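Local coordinates for protein endolysin (Clostridium phage phictp1, PDB 5A6S) that probably binds the clostridial cell wall as the truncated wall-binding domain of a phage lysis enzyme, the endolysin, at residues V5-N8 and D12-A15; V42-V45 and Q51-S54. The protein carries 1 engineered substitution. One frame throughout, in Å; residues are numbered along the deposited sequence.

Interaction 1: residues V5-N8 and D12-A15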
ATOM      1  N   VAL B   5       6.464 -12.284  -3.941  1.00 21.18           N
ATOM      2  CA  VAL B   5       5.242 -11.666  -4.384  1.00 19.64           C
ATOM      3  C   VAL B   5       5.526 -10.604  -5.429  1.00 20.08           C
ATOM      4  O   VAL B   5       6.225  -9.632  -5.209  1.00 22.10           O
ATOM      5  CB  VAL B   5       4.460 -11.078  -3.209  1.00 19.71           C
ATOM      6  CG1 VAL B   5       3.076 -10.655  -3.667  1.00 21.49           C
ATOM      7  CG2 VAL B   5       4.339 -12.092  -2.081  1.00 20.31           C
ATOM      8  N   VAL B   6       4.881 -10.777  -6.576  1.00 20.16           N
ATOM      9  CA  VAL B   6       4.955  -9.881  -7.740  1.00 19.78           C
ATOM     10  C   VAL B   6       3.671  -9.044  -7.849  1.00 17.51           C
ATOM     11  O   VAL B   6       2.540  -9.528  -7.630  1.00 20.08           O
ATOM     12  CB  VAL B   6       5.091 -10.669  -9.085  1.00 23.93           C
ATOM     13  CG1 VAL B   6       5.521  -9.743 -10.222  1.00 22.84           C
ATOM     14  CG2 VAL B   6       6.106 -11.764  -8.974  1.00 28.43           C
ATOM     15  N   TYR B   7       3.871  -7.788  -8.155  1.00 19.60           N
ATOM     16  CA  TYR B   7       2.807  -6.800  -8.353  1.00 19.72           C
ATOM     17  C   TYR B   7       3.146  -5.952  -9.590  1.00 18.98           C
ATOM     18  O   TYR B   7       4.309  -5.796  -9.936  1.00 21.25           O
ATOM     19  CB  TYR B   7       2.679  -5.920  -7.118  1.00 18.57           C
ATOM     20  CG  TYR B   7       3.907  -5.146  -6.853  1.00 19.61           C
ATOM     21  CD1 TYR B   7       4.113  -3.915  -7.434  1.00 17.69           C
ATOM     22  CD2 TYR B   7       4.936  -5.669  -6.080  1.00 18.79           C
ATOM     23  CE1 TYR B   7       5.251  -3.221  -7.181  1.00 18.24           C
ATOM     24  CE2 TYR B   7       6.078  -4.982  -5.842  1.00 17.47           C
ATOM     25  CZ  TYR B   7       6.256  -3.781  -6.377  1.00 17.40           C
ATOM     26  OH  TYR B   7       7.402  -3.125  -6.162  1.00 21.40           O
ATOM     27  N   ASN B   8       2.105  -5.403 -10.221  1.00 21.79           N
ATOM     28  CA  ASN B   8       2.285  -4.300 -11.163  1.00 21.74           C
ATOM     29  C   ASN B   8       2.150  -2.945 -10.446  1.00 22.96           C
ATOM     30  O   ASN B   8       1.452  -2.844  -9.423  1.00 21.19           O
ATOM     31  CB  ASN B   8       1.218  -4.422 -12.272  1.00 23.58           C
ATOM     32  CG  ASN B   8       1.377  -5.700 -13.071  1.00 23.13           C
ATOM     33  OD1 ASN B   8       2.294  -5.835 -13.903  1.00 26.05           O
ATOM     34  ND2 ASN B   8       0.530  -6.627 -12.811  1.00 24.25           N
ATOM     35  N   ASP B  12      -2.310  -2.457  -6.631  1.00 18.91           N
ATOM     36  CA  ASP B  12      -1.983  -3.852  -6.248  1.00 18.90           C
ATOM     37  C   ASP B  12      -0.676  -4.038  -5.409  1.00 17.50           C
ATOM     38  O   ASP B  12      -0.564  -5.019  -4.708  1.00 18.08           O
ATOM     39  CB  ASP B  12      -1.885  -4.720  -7.524  1.00 19.48           C
ATOM     40  CG  ASP B  12      -3.239  -4.823  -8.255  1.00 23.02           C
ATOM     41  OD1 ASP B  12      -4.326  -4.721  -7.571  1.00 20.28           O
ATOM     42  OD2 ASP B  12      -3.179  -4.995  -9.517  1.00 23.58           O
ATOM     43  N   GLN B  13       0.266  -3.153  -5.553  1.00 18.56           N
ATOM     44  CA  GLN B  13       1.479  -3.148  -4.740  1.00 18.45           C
ATOM     45  C   GLN B  13       1.079  -3.146  -3.228  1.00 18.31           C
ATOM     46  O   GLN B  13       1.713  -3.851  -2.420  1.00 17.72           O
ATOM     47  CB  GLN B  13       2.403  -2.076  -5.074  1.00 18.46           C
ATOM     48  CG  GLN B  13       3.692  -2.160  -4.199  1.00 21.66           C
ATOM     49  CD  GLN B  13       4.717  -1.113  -4.471  1.00 23.39           C
ATOM     50  OE1 GLN B  13       4.461  -0.128  -5.104  1.00 29.99           O
ATOM     51  NE2 GLN B  13       5.876  -1.301  -3.916  1.00 30.60           N
ATOM     52  N   ARG B  14       0.002  -2.446  -2.894  1.00 17.99           N
ATOM     53  CA  ARG B  14      -0.470  -2.324  -1.482  1.00 18.10           C
ATOM     54  C   ARG B  14      -0.825  -3.690  -0.976  1.00 19.03           C
ATOM     55  O   ARG B  14      -0.362  -4.099   0.096  1.00 19.96           O
ATOM     56  CB  ARG B  14      -1.692  -1.454  -1.415  1.00 16.70           C
ATOM     57  CG  ARG B  14      -1.476  -0.020  -1.954  1.00 16.67           C
ATOM     58  CD  ARG B  14      -2.844   0.601  -2.172  1.00 18.93           C
ATOM     59  NE  ARG B  14      -2.762   1.811  -3.014  1.00 20.93           N
ATOM     60  CZ  ARG B  14      -3.839   2.384  -3.558  1.00 21.30           C
ATOM     61  NH1 ARG B  14      -5.035   1.907  -3.302  1.00 18.09           N
ATOM     62  NH2 ARG B  14      -3.725   3.470  -4.309  1.00 22.47           N
ATOM     63  N   ALA B  15      -1.629  -4.402  -1.769  1.00 16.38           N
ATOM     64  CA  ALA B  15      -2.038  -5.730  -1.446  1.00 17.51           C
ATOM     65  C   ALA B  15      -0.864  -6.687  -1.412  1.00 17.67           C
ATOM     66  O   ALA B  15      -0.824  -7.545  -0.506  1.00 19.07           O
ATOM     67  CB  ALA B  15      -3.119  -6.233  -2.390  1.00 17.81           C
TER
HETATM   68  O   HOH W   1      -0.739  -6.258 -10.239  1.00 19.78           O
HETATM   69  O   HOH W   2      -1.735  -2.146  -9.433  1.00 25.78           O

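Interaction 2: residues V42-V45 and Q51-S54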
ATOM      1  N   VAL B  42       5.877 -18.511  -6.307  1.00 27.08           N
ATOM      2  CA  VAL B  42       5.754 -17.194  -6.920  1.00 25.23           C
ATOM      3  C   VAL B  42       4.268 -16.790  -6.920  1.00 28.10           C
ATOM      4  O   VAL B  42       3.435 -17.379  -7.609  1.00 25.61           O
ATOM      5  CB  VAL B  42       6.250 -17.221  -8.355  1.00 25.90           C
ATOM      6  CG1 VAL B  42       5.980 -15.880  -9.023  1.00 28.26           C
ATOM      7  CG2 VAL B  42       7.737 -17.526  -8.325  1.00 28.13           C
ATOM      8  N   TYR B  43       3.945 -15.853  -6.051  1.00 25.33           N
ATOM      9  CA  TYR B  43       2.622 -15.323  -5.937  1.00 23.55           C
ATOM     10  C   TYR B  43       2.575 -14.063  -6.775  1.00 22.93           C
ATOM     11  O   TYR B  43       3.544 -13.289  -6.838  1.00 21.36           O
ATOM     12  CB  TYR B  43       2.350 -14.960  -4.495  1.00 24.34           C
ATOM     13  CG  TYR B  43       2.149 -16.083  -3.571  1.00 24.37           C
ATOM     14  CD1 TYR B  43       3.227 -16.705  -2.972  1.00 24.03           C
ATOM     15  CD2 TYR B  43       0.884 -16.544  -3.277  1.00 23.02           C
ATOM     16  CE1 TYR B  43       3.033 -17.712  -2.063  1.00 24.39           C
ATOM     17  CE2 TYR B  43       0.693 -17.559  -2.371  1.00 27.97           C
ATOM     18  CZ  TYR B  43       1.794 -18.122  -1.770  1.00 26.43           C
ATOM     19  OH  TYR B  43       1.631 -19.128  -0.911  1.00 32.92           O
ATOM     20  N   ALA B  44       1.459 -13.896  -7.467  1.00 24.97           N
ATOM     21  CA  ALA B  44       1.159 -12.638  -8.148  1.00 23.02           C
ATOM     22  C   ALA B  44      -0.093 -12.078  -7.548  1.00 22.69           C
ATOM     23  O   ALA B  44      -1.032 -12.827  -7.299  1.00 23.43           O
ATOM     24  CB  ALA B  44       0.894 -12.863  -9.629  1.00 23.15           C
ATOM     25  N   VAL B  45      -0.153 -10.736  -7.458  1.00 21.14           N
ATOM     26  CA  VAL B  45      -1.281 -10.058  -6.896  1.00 20.36           C
ATOM     27  C   VAL B  45      -1.874  -9.052  -7.918  1.00 20.40           C
ATOM     28  O   VAL B  45      -1.203  -8.103  -8.332  1.00 22.22           O
ATOM     29  CB  VAL B  45      -0.959  -9.366  -5.540  1.00 22.29           C
ATOM     30  CG1 VAL B  45      -2.152  -8.531  -5.086  1.00 22.91           C
ATOM     31  CG2 VAL B  45      -0.678 -10.416  -4.459  1.00 21.43           C
ATOM     32  N   GLN B  51       0.056 -11.665 -17.582  1.00 32.08           N
ATOM     33  CA  GLN B  51       0.951 -10.537 -17.404  1.00 28.86           C
ATOM     34  C   GLN B  51       2.220 -10.937 -16.685  1.00 27.26           C
ATOM     35  O   GLN B  51       3.106 -10.110 -16.567  1.00 27.39           O
ATOM     36  CB  GLN B  51       0.316  -9.449 -16.542  1.00 29.88           C
ATOM     37  CG  GLN B  51      -1.034  -8.960 -16.983  1.00 32.24           C
ATOM     38  CD  GLN B  51      -1.566  -7.941 -15.970  1.00 33.49           C
ATOM     39  OE1 GLN B  51      -2.351  -8.272 -15.107  1.00 39.73           O
ATOM     40  NE2 GLN B  51      -1.031  -6.744 -16.012  1.00 37.88           N
ATOM     41  N   TYR B  52       2.266 -12.163 -16.154  1.00 28.72           N
ATOM     42  CA  TYR B  52       3.308 -12.586 -15.212  1.00 29.79           C
ATOM     43  C   TYR B  52       4.204 -13.674 -15.754  1.00 32.83           C
ATOM     44  O   TYR B  52       3.843 -14.329 -16.689  1.00 28.49           O
ATOM     45  CB  TYR B  52       2.657 -13.086 -13.948  1.00 28.13           C
ATOM     46  CG  TYR B  52       1.930 -11.990 -13.219  1.00 25.78           C
ATOM     47  CD1 TYR B  52       2.629 -10.991 -12.534  1.00 27.07           C
ATOM     48  CD2 TYR B  52       0.539 -11.943 -13.202  1.00 24.10           C
ATOM     49  CE1 TYR B  52       1.946  -9.994 -11.874  1.00 27.15           C
ATOM     50  CE2 TYR B  52      -0.134 -10.932 -12.552  1.00 23.90           C
ATOM     51  CZ  TYR B  52       0.579  -9.961 -11.877  1.00 26.26           C
ATOM     52  OH  TYR B  52      -0.086  -8.990 -11.159  1.00 26.90           O
ATOM     53  N   THR B  53       5.383 -13.805 -15.165  1.00 31.11           N
ATOM     54  CA  THR B  53       6.275 -14.923 -15.400  1.00 34.22           C
ATOM     55  C   THR B  53       5.577 -16.296 -15.525  1.00 31.98           C
ATOM     56  O   THR B  53       4.584 -16.622 -14.803  1.00 32.93           O
ATOM     57  CB  THR B  53       7.429 -14.962 -14.345  1.00 29.87           C
ATOM     58  OG1 THR B  53       8.279 -16.106 -14.610  1.00 32.45           O
ATOM     59  CG2 THR B  53       6.875 -15.143 -12.884  1.00 30.18           C
ATOM     60  N   SER B  54       6.086 -17.148 -16.458  1.00 29.95           N
ATOM     61  CA  SER B  54       5.557 -18.505 -16.586  1.00 29.62           C
ATOM     62  C   SER B  54       5.761 -19.308 -15.330  1.00 30.31           C
ATOM     63  O   SER B  54       5.075 -20.299 -15.117  1.00 32.82           O
ATOM     64  CB  SER B  54       6.186 -19.308 -17.746  1.00 31.41           C
ATOM     65  OG  SER B  54       7.581 -19.479 -17.568  1.00 29.82           O
TER

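Interaction 1: residues V5-N8 and D12-A15
The aromatic CG of Tyr7 sits between its own backbone N and carbonyl carbon (chi1 62°), and Gln13 runs out extended with CG anti to its backbone N (chi1 -178°). With these torsions the two side chains lie alongside each other and point the same way. Ring and amide planes are only 8° apart and stacked. Gln13 CG lies over the face of the Tyr7 ring, 3.6 Å from the ring centroid, in a CH-pi contact. Its amide continues over the CE1-CZ side of the ring, with Gln13 CD 3.5 Å from Tyr7 CE1. At the far end Gln13 NE2 and Tyr7 OH are 3.3 Å apart, at too poor an angle for a hydrogen bond; NE2 makes a weak one to Glu17. The contact spans the turn from strand to helix in a beta-alpha-beta unit, made of strand 3-7, helix 11-23 and strand 27-29. Two waters bridge the turn. One accepts from Asn8 N and Asn8 ND2 and donates to Asp12 OD2 at 2.8 Å. The other donates to Asn8 O and accepts from Asp12 N at 2.9 Å. Asn8 OD1 is taken by Asn30, just beyond strand 27-29.

Interaction 2: residues V42-V45 and Q51-S54
Gln51 CB and Ala44 CB lie over opposite faces of the Tyr52 ring. Gln51 CB, from the residue just before, is 4.2 Å above the plane of the Tyr52 ring and offset toward the rim. Tyr52 then turns its side chain to the strand, with CG anti to the carbonyl carbon (chi1 -65°). Ala44 CB stands over the centre of its ring face, 3.5 Å from the centroid of the Tyr52 ring and 5° off the ring normal. This is a CH-pi contact, and the methyl lies at nearly equal distances from all six ring carbons. Val6 and Leu59, from the two strands next to 41-45, also touch the Tyr52 side chain. The phenol reaches the end of the strand, where Tyr52 OH lies 3.2 Å from Val45 O. Tyr52 OH is hydrogen-bonded to Gly46 O, just past the strand. Thr53 follows. Its CG2 lies between the backbone N and the carbonyl carbon, and Thr53 CG2 meets Val42 CG1 at 4.0 Å. The two side chains cross at a slant. Val42 and Ala44 point to the loop, while Val45 points away and packs on Ala15 and Leu19 of helix 11-23. The loop lies over the middle of one face of the parallel sheet, and helix 11-23 packs on the other, as in a layered alpha/beta fold.

From the N terminus the chain runs up strand 3-7, and interaction 1 closes the short turn into helix 11-23. It then passes through strand 27-29 and a long loop to strand 41-45. Interaction 2 folds the next loop back on that strand before strand 58-60 begins. The two contacts follow in series, and neither nests in the other or crosses it. They meet in space because strands 3-7 and 41-45 are neighbours in the sheet. Val6 N lies 2.9 Å from Tyr43 O and Val6 O lies 3.0 Å from Val45 N, both probable hydrogen bonds. Asp12 CB also packs on Val45 O, joining the helix start to the strand end.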